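Long-range contact in PA0821 (Pseudomonas aeruginosa, PDB 7DRG), which is probably the immunity protein (antitoxin) that protects the bacterium from a putative VRR-NUC nuclease effector of its type VI secretion system: residues 14-25 / 194-205. Residues are numbered along the deposited sequence; the frame is centred on the assembly and turned at random.
Sequences QPHLLEIAGNLL and DEPSEAFMAARM
Polar anchors at both ends and an apolar middle join the short N-terminal strand 19-22 and its flanking loops to helix 191-204 (axes of 19-22 and 194-204 at 146°, roughly antiparallel). At one end the guanidinium of Arg-204 meets the backbone of Gln-14 and Pro-15 with its edge. Arg-204 NE gives Pro-15 O a fairly straight bond (2.8 Å, 163°) within the guanidinium plane, and NH2 adds weak bonds to Pro-15 O and Gln-14 O. NH2 also reaches Leu-11 O in helix 4-13, while NH1 bonds Ser-197 OG of the second subunit. Nearby, Met-205 SE rests 3.6 Å from His-16 CB.

At the other end the backbone N of Asn-23, in the type II turn 21-24, donates to the syn side of Asp-194 OD1 at 2.9 Å; Tyr-33 OH holds OD2. One water ties Asp-194 OD1 and Ala-21 O to Ser-197 OG, and Ser-197 OG reaches Leu-25 N through a second. Leu-25 CB packs on Pro-196 CB at 3.8 Å.

Between these ends selenomethionine Met-201 bends at chi2 and again at chi3 (135°), which sets CE 3.6 Å from Leu-17 CD1, the two side chains crossing at about a right angle. Ile-20 slides past Met-201 in the opposite direction, CD1 alongside CG.

Backbone carbonyls and amides of 14-25 thus find partners in helix side chains and two bridging waters, and Arg-204 links this segment to the dimer interface.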
ATOM      1  N   GLN B  14      -8.135  -7.858   1.163  1.00 46.91           N
ATOM      2  CA  GLN B  14      -7.841  -8.322  -0.180  1.00 49.78           C
ATOM      3  C   GLN B  14      -6.893  -7.340  -0.850  1.00 47.84           C
ATOM      4  O   GLN B  14      -6.929  -6.137  -0.555  1.00 45.38           O
ATOM      5  CB  GLN B  14      -9.117  -8.487  -1.021  1.00 55.95           C
ATOM      6  CG  GLN B  14      -9.804  -7.198  -1.390  1.00 60.87           C
ATOM      7  CD  GLN B  14     -11.058  -7.390  -2.238  1.00 65.77           C
ATOM      8  OE1 GLN B  14     -11.628  -8.476  -2.319  1.00 69.20           O
ATOM      9  NE2 GLN B  14     -11.482  -6.312  -2.890  1.00 61.87           N
ATOM     10  N   PRO B  15      -6.038  -7.822  -1.754  1.00 43.69           N
ATOM     11  CA  PRO B  15      -4.979  -6.957  -2.304  1.00 39.25           C
ATOM     12  C   PRO B  15      -5.497  -5.810  -3.151  1.00 43.87           C
ATOM     13  O   PRO B  15      -4.900  -4.726  -3.148  1.00 46.90           O
ATOM     14  CB  PRO B  15      -4.141  -7.931  -3.149  1.00 40.08           C
ATOM     15  CG  PRO B  15      -4.467  -9.292  -2.621  1.00 45.29           C
ATOM     16  CD  PRO B  15      -5.888  -9.226  -2.171  1.00 40.44           C
ATOM     17  N   HIS B  16      -6.595  -6.016  -3.874  1.00 38.05           N
ATOM     18  CA  HIS B  16      -7.006  -5.149  -4.968  1.00 36.34           C
ATOM     19  C   HIS B  16      -8.236  -4.319  -4.612  1.00 37.60           C
ATOM     20  O   HIS B  16      -9.038  -4.680  -3.747  1.00 40.69           O
ATOM     21  CB  HIS B  16      -7.313  -5.985  -6.219  1.00 40.68           C
ATOM     22  CG  HIS B  16      -8.378  -7.015  -6.000  1.00 48.45           C
ATOM     23  ND1 HIS B  16      -8.165  -8.149  -5.246  1.00 50.85           N
ATOM     24  CD2 HIS B  16      -9.666  -7.074  -6.413  1.00 51.75           C
ATOM     25  CE1 HIS B  16      -9.272  -8.868  -5.213  1.00 50.69           C
ATOM     26  NE2 HIS B  16     -10.198  -8.239  -5.914  1.00 51.44           N
ATOM     27  N   LEU B  17      -8.365  -3.190  -5.308  1.00 34.81           N
ATOM     28  CA  LEU B  17      -9.591  -2.402  -5.368  1.00 32.40           C
ATOM     29  C   LEU B  17     -10.061  -2.387  -6.813  1.00 34.94           C
ATOM     30  O   LEU B  17      -9.268  -2.098  -7.714  1.00 32.76           O
ATOM     31  CB  LEU B  17      -9.373  -0.962  -4.891  1.00 29.88           C
ATOM     32  CG  LEU B  17      -9.079  -0.651  -3.421  1.00 36.50           C
ATOM     33  CD1 LEU B  17      -8.743   0.821  -3.261  1.00 32.51           C
ATOM     34  CD2 LEU B  17     -10.256  -1.024  -2.536  1.00 37.84           C
ATOM     35  N   LEU B  18     -11.343  -2.690  -7.037  1.00 36.74           N
ATOM     36  CA  LEU B  18     -11.862  -2.729  -8.405  1.00 30.22           C
ATOM     37  C   LEU B  18     -12.021  -1.332  -8.987  1.00 34.64           C
ATOM     38  O   LEU B  18     -11.664  -1.094 -10.142  1.00 29.57           O
ATOM     39  CB  LEU B  18     -13.201  -3.468  -8.448  1.00 35.21           C
ATOM     40  CG  LEU B  18     -13.194  -4.885  -7.882  1.00 38.76           C
ATOM     41  CD1 LEU B  18     -14.601  -5.502  -7.980  1.00 43.12           C
ATOM     42  CD2 LEU B  18     -12.165  -5.758  -8.617  1.00 36.70           C
ATOM     43  N   GLU B  19     -12.540  -0.398  -8.204  1.00 33.00           N
ATOM     44  CA  GLU B  19     -12.739   0.977  -8.632  1.00 29.25           C
ATOM     45  C   GLU B  19     -12.138   1.879  -7.568  1.00 29.92           C
ATOM     46  O   GLU B  19     -12.273   1.597  -6.374  1.00 29.21           O
ATOM     47  CB  GLU B  19     -14.231   1.273  -8.818  1.00 35.29           C
ATOM     48  CG  GLU B  19     -14.562   2.562  -9.534  1.00 40.52           C
ATOM     49  CD  GLU B  19     -16.058   2.723  -9.734  1.00 53.46           C
ATOM     50  OE1 GLU B  19     -16.713   3.352  -8.875  1.00 54.87           O
ATOM     51  OE2 GLU B  19     -16.581   2.202 -10.741  1.00 51.79           O
ATOM     52  N   ILE B  20     -11.450   2.943  -7.979  1.00 21.92           N
ATOM     53  CA  ILE B  20     -10.786   3.828  -7.019  1.00 19.41           C
ATOM     54  C   ILE B  20     -11.194   5.267  -7.292  1.00 22.47           C
ATOM     55  O   ILE B  20     -11.078   5.749  -8.424  1.00 21.19           O
ATOM     56  CB  ILE B  20      -9.252   3.700  -7.058  1.00 20.55           C
ATOM     57  CG1 ILE B  20      -8.823   2.237  -6.905  1.00 22.84           C
ATOM     58  CG2 ILE B  20      -8.630   4.511  -5.918  1.00 24.24           C
ATOM     59  CD1 ILE B  20      -7.324   2.042  -6.975  1.00 27.11           C
ATOM     60  N   ALA B  21     -11.642   5.965  -6.245  1.00 22.85           N
ATOM     61  CA  ALA B  21     -12.046   7.352  -6.403  1.00 25.50           C
ATOM     62  C   ALA B  21     -10.861   8.215  -6.813  1.00 19.27           C
ATOM     63  O   ALA B  21      -9.714   7.964  -6.428  1.00 22.83           O
ATOM     64  CB  ALA B  21     -12.653   7.880  -5.101  1.00 26.89           C
ATOM     65  N   GLY B  22     -11.151   9.245  -7.602  1.00 21.24           N
ATOM     66  CA  GLY B  22     -10.091  10.119  -8.067  1.00 22.56           C
ATOM     67  C   GLY B  22      -9.413  10.818  -6.903  1.00 25.93           C
ATOM     68  O   GLY B  22     -10.060  11.217  -5.931  1.00 27.78           O
ATOM     69  N   ASN B  23      -8.090  10.941  -6.996  1.00 24.33           N
ATOM     70  CA  ASN B  23      -7.284  11.666  -6.023  1.00 22.17           C
ATOM     71  C   ASN B  23      -7.312  11.020  -4.638  1.00 24.77           C
ATOM     72  O   ASN B  23      -7.063  11.703  -3.635  1.00 28.63           O
ATOM     73  CB  ASN B  23      -7.739  13.134  -5.933  1.00 27.93           C
ATOM     74  CG  ASN B  23      -6.615  14.072  -5.573  1.00 40.78           C
ATOM     75  OD1 ASN B  23      -5.558  14.055  -6.197  1.00 35.18           O
ATOM     76  ND2 ASN B  23      -6.832  14.897  -4.551  1.00 56.31           N
ATOM     77  N   LEU B  24      -7.595   9.716  -4.550  1.00 23.67           N
ATOM     78  CA  LEU B  24      -7.825   9.086  -3.250  1.00 23.97           C
ATOM     79  C   LEU B  24      -6.568   9.070  -2.388  1.00 31.34           C
ATOM     80  O   LEU B  24      -6.637   9.323  -1.180  1.00 30.73           O
ATOM     81  CB  LEU B  24      -8.342   7.656  -3.431  1.00 26.25           C
ATOM     82  CG  LEU B  24      -8.483   6.850  -2.131  1.00 33.75           C
ATOM     83  CD1 LEU B  24      -9.636   7.360  -1.285  1.00 29.75           C
ATOM     84  CD2 LEU B  24      -8.640   5.369  -2.403  1.00 30.85           C
ATOM     85  N   LEU B  25      -5.418   8.753  -2.976  1.00 25.63           N
ATOM     86  CA  LEU B  25      -4.184   8.572  -2.208  1.00 29.12           C
ATOM     87  C   LEU B  25      -3.435   9.878  -2.046  1.00 26.72           C
ATOM     88  O   LEU B  25      -2.199   9.928  -2.069  1.00 33.50           O
ATOM     89  CB  LEU B  25      -3.308   7.505  -2.860  1.00 30.31           C
ATOM     90  CG  LEU B  25      -3.529   6.028  -2.492  1.00 38.85           C
ATOM     91  CD1 LEU B  25      -3.103   5.751  -1.057  1.00 40.05           C
ATOM     92  CD2 LEU B  25      -4.974   5.583  -2.711  1.00 45.21           C
ATOM     93  N   ASP B 194      -3.823  10.288  -9.892  1.00 22.72           N
ATOM     94  CA  ASP B 194      -4.211   8.918  -9.654  1.00 23.07           C
ATOM     95  C   ASP B 194      -3.080   7.915  -9.788  1.00 17.82           C
ATOM     96  O   ASP B 194      -3.257   6.768  -9.368  1.00 20.21           O
ATOM     97  CB  ASP B 194      -5.373   8.564 -10.591  1.00 23.32           C
ATOM     98  CG  ASP B 194      -6.582   9.446 -10.331  1.00 26.80           C
ATOM     99  OD1 ASP B 194      -7.115   9.404  -9.202  1.00 27.07           O
ATOM    100  OD2 ASP B 194      -6.962  10.234 -11.219  1.00 28.75           O
ATOM    101  N   GLU B 195      -1.926   8.312 -10.321  1.00 21.53           N
ATOM    102  CA  GLU B 195      -0.745   7.457 -10.239  1.00 19.22           C
ATOM    103  C   GLU B 195      -0.449   6.979  -8.821  1.00 18.70           C
ATOM    104  O   GLU B 195      -0.023   5.821  -8.672  1.00 19.48           O
ATOM    105  CB  GLU B 195       0.481   8.181 -10.813  1.00 21.02           C
ATOM    106  CG  GLU B 195       0.417   8.408 -12.320  1.00 24.43           C
ATOM    107  CD  GLU B 195       1.691   9.016 -12.878  1.00 28.38           C
ATOM    108  OE1 GLU B 195       2.446   9.640 -12.103  1.00 28.21           O
ATOM    109  OE2 GLU B 195       1.939   8.865 -14.097  1.00 33.72           O
ATOM    110  N   PRO B 196      -0.635   7.774  -7.761  1.00 21.40           N
ATOM    111  CA  PRO B 196      -0.390   7.224  -6.418  1.00 21.67           C
ATOM    112  C   PRO B 196      -1.262   6.029  -6.085  1.00 22.00           C
ATOM    113  O   PRO B 196      -0.806   5.124  -5.372  1.00 21.48           O
ATOM    114  CB  PRO B 196      -0.679   8.418  -5.497  1.00 20.59           C
ATOM    115  CG  PRO B 196      -0.413   9.603  -6.334  1.00 22.43           C
ATOM    116  CD  PRO B 196      -0.864   9.232  -7.713  1.00 21.41           C
ATOM    117  N   SER B 197      -2.511   6.007  -6.562  1.00 21.07           N
ATOM    118  CA  SER B 197      -3.357   4.833  -6.364  1.00 18.67           C
ATOM    119  C   SER B 197      -2.754   3.610  -7.039  1.00 20.47           C
ATOM    120  O   SER B 197      -2.743   2.516  -6.463  1.00 20.60           O
ATOM    121  CB  SER B 197      -4.763   5.097  -6.903  1.00 21.92           C
ATOM    122  OG  SER B 197      -5.347   6.240  -6.296  1.00 24.26           O
ATOM    123  N   GLU B 198      -2.249   3.782  -8.263  1.00 18.99           N
ATOM    124  CA  GLU B 198      -1.591   2.684  -8.962  1.00 20.95           C
ATOM    125  C   GLU B 198      -0.335   2.224  -8.222  1.00 22.98           C
ATOM    126  O   GLU B 198      -0.074   1.021  -8.108  1.00 21.19           O
ATOM    127  CB  GLU B 198      -1.267   3.123 -10.391  1.00 20.62           C
ATOM    128  CG  GLU B 198      -0.586   2.067 -11.232  1.00 23.49           C
ATOM    129  CD  GLU B 198      -0.339   2.544 -12.650  1.00 24.26           C
ATOM    130  OE1 GLU B 198       0.294   3.603 -12.833  1.00 25.64           O
ATOM    131  OE2 GLU B 198      -0.796   1.863 -13.590  1.00 25.42           O
ATOM    132  N   ALA B 199       0.443   3.168  -7.684  1.00 22.09           N
ATOM    133  CA  ALA B 199       1.669   2.799  -6.979  1.00 22.97           C
ATOM    134  C   ALA B 199       1.363   2.013  -5.707  1.00 25.11           C
ATOM    135  O   ALA B 199       2.057   1.041  -5.381  1.00 25.25           O
ATOM    136  CB  ALA B 199       2.478   4.056  -6.658  1.00 22.55           C
ATOM    137  N   PHE B 200       0.317   2.417  -4.986  1.00 22.34           N
ATOM    138  CA  PHE B 200      -0.088   1.709  -3.776  1.00 24.78           C
ATOM    139  C   PHE B 200      -0.533   0.289  -4.101  1.00 25.38           C
ATOM    140  O   PHE B 200      -0.164  -0.668  -3.411  1.00 24.69           O
ATOM    141  CB  PHE B 200      -1.204   2.506  -3.099  1.00 22.46           C
ATOM    142  CG  PHE B 200      -1.894   1.791  -1.977  1.00 21.51           C
ATOM    143  CD1 PHE B 200      -1.181   1.282  -0.905  1.00 31.14           C
ATOM    144  CD2 PHE B 200      -3.272   1.680  -1.973  1.00 28.29           C
ATOM    145  CE1 PHE B 200      -1.833   0.650   0.145  1.00 27.75           C
ATOM    146  CE2 PHE B 200      -3.929   1.049  -0.933  1.00 29.45           C
ATOM    147  CZ  PHE B 200      -3.208   0.528   0.126  1.00 30.05           C
HETATM  148  N   MSE B 201      -1.300   0.135  -5.169  1.00 22.58           N
HETATM  149  CA  MSE B 201      -1.760  -1.172  -5.604  1.00 27.73           C
HETATM  150  C   MSE B 201      -0.611  -2.065  -6.082  1.00 22.81           C
HETATM  151  O   MSE B 201      -0.600  -3.267  -5.808  1.00 26.05           O
HETATM  152  CB  MSE B 201      -2.806  -0.992  -6.701  1.00 25.72           C
HETATM  153  CG  MSE B 201      -4.150  -0.525  -6.180  1.00 25.57           C
HETATM  154 SE   MSE B 201      -4.863  -1.826  -4.916  1.00 49.05          SE
HETATM  155  CE  MSE B 201      -5.453  -0.630  -3.551  1.00 27.73           C
ATOM    156  N   ALA B 202       0.354  -1.465  -6.782  1.00 25.68           N
ATOM    157  CA  ALA B 202       1.464  -2.230  -7.344  1.00 26.58           C
ATOM    158  C   ALA B 202       2.230  -2.974  -6.262  1.00 30.30           C
ATOM    159  O   ALA B 202       2.643  -4.122  -6.460  1.00 29.63           O
ATOM    160  CB  ALA B 202       2.404  -1.300  -8.106  1.00 31.52           C
ATOM    161  N   ALA B 203       2.432  -2.332  -5.108  1.00 31.00           N
ATOM    162  CA  ALA B 203       3.166  -2.967  -4.023  1.00 31.66           C
ATOM    163  C   ALA B 203       2.431  -4.175  -3.452  1.00 31.11           C
ATOM    164  O   ALA B 203       3.072  -5.041  -2.852  1.00 33.26           O
ATOM    165  CB  ALA B 203       3.448  -1.941  -2.924  1.00 32.43           C
ATOM    166  N   ARG B 204       1.115  -4.263  -3.648  1.00 28.26           N
ATOM    167  CA  ARG B 204       0.301  -5.352  -3.120  1.00 28.91           C
ATOM    168  C   ARG B 204      -0.035  -6.424  -4.146  1.00 29.34           C
ATOM    169  O   ARG B 204      -0.366  -7.550  -3.757  1.00 33.16           O
ATOM    170  CB  ARG B 204      -1.011  -4.795  -2.561  1.00 34.95           C
ATOM    171  CG  ARG B 204      -0.819  -3.653  -1.585  1.00 31.62           C
ATOM    172  CD  ARG B 204      -2.004  -2.705  -1.627  1.00 30.55           C
ATOM    173  NE  ARG B 204      -3.266  -3.392  -1.370  1.00 29.65           N
ATOM    174  CZ  ARG B 204      -3.808  -3.524  -0.162  1.00 38.01           C
ATOM    175  NH1 ARG B 204      -3.191  -3.022   0.901  1.00 36.49           N
ATOM    176  NH2 ARG B 204      -4.964  -4.157  -0.014  1.00 38.65           N
HETATM  177  N   MSE B 205       0.011  -6.095  -5.432  1.00 22.18           N
HETATM  178  CA  MSE B 205      -0.448  -6.993  -6.487  1.00 22.08           C
HETATM  179  C   MSE B 205       0.663  -7.208  -7.512  1.00 23.86           C
HETATM  180  O   MSE B 205       0.763  -6.459  -8.478  1.00 21.05           O
HETATM  181  CB  MSE B 205      -1.692  -6.423  -7.185  1.00 24.33           C
HETATM  182  CG  MSE B 205      -2.878  -6.071  -6.270  1.00 28.10           C
HETATM  183 SE   MSE B 205      -4.078  -4.819  -7.204  1.00 41.45          SE
HETATM  184  CE  MSE B 205      -2.686  -3.918  -8.084  1.00 65.44           C
TER
HETATM  185  O   HOH W   1      -7.419   7.133  -7.776  1.00 27.61           O
HETATM  186  O   HOH W   2      -4.464   8.860  -5.794  1.00 24.27           O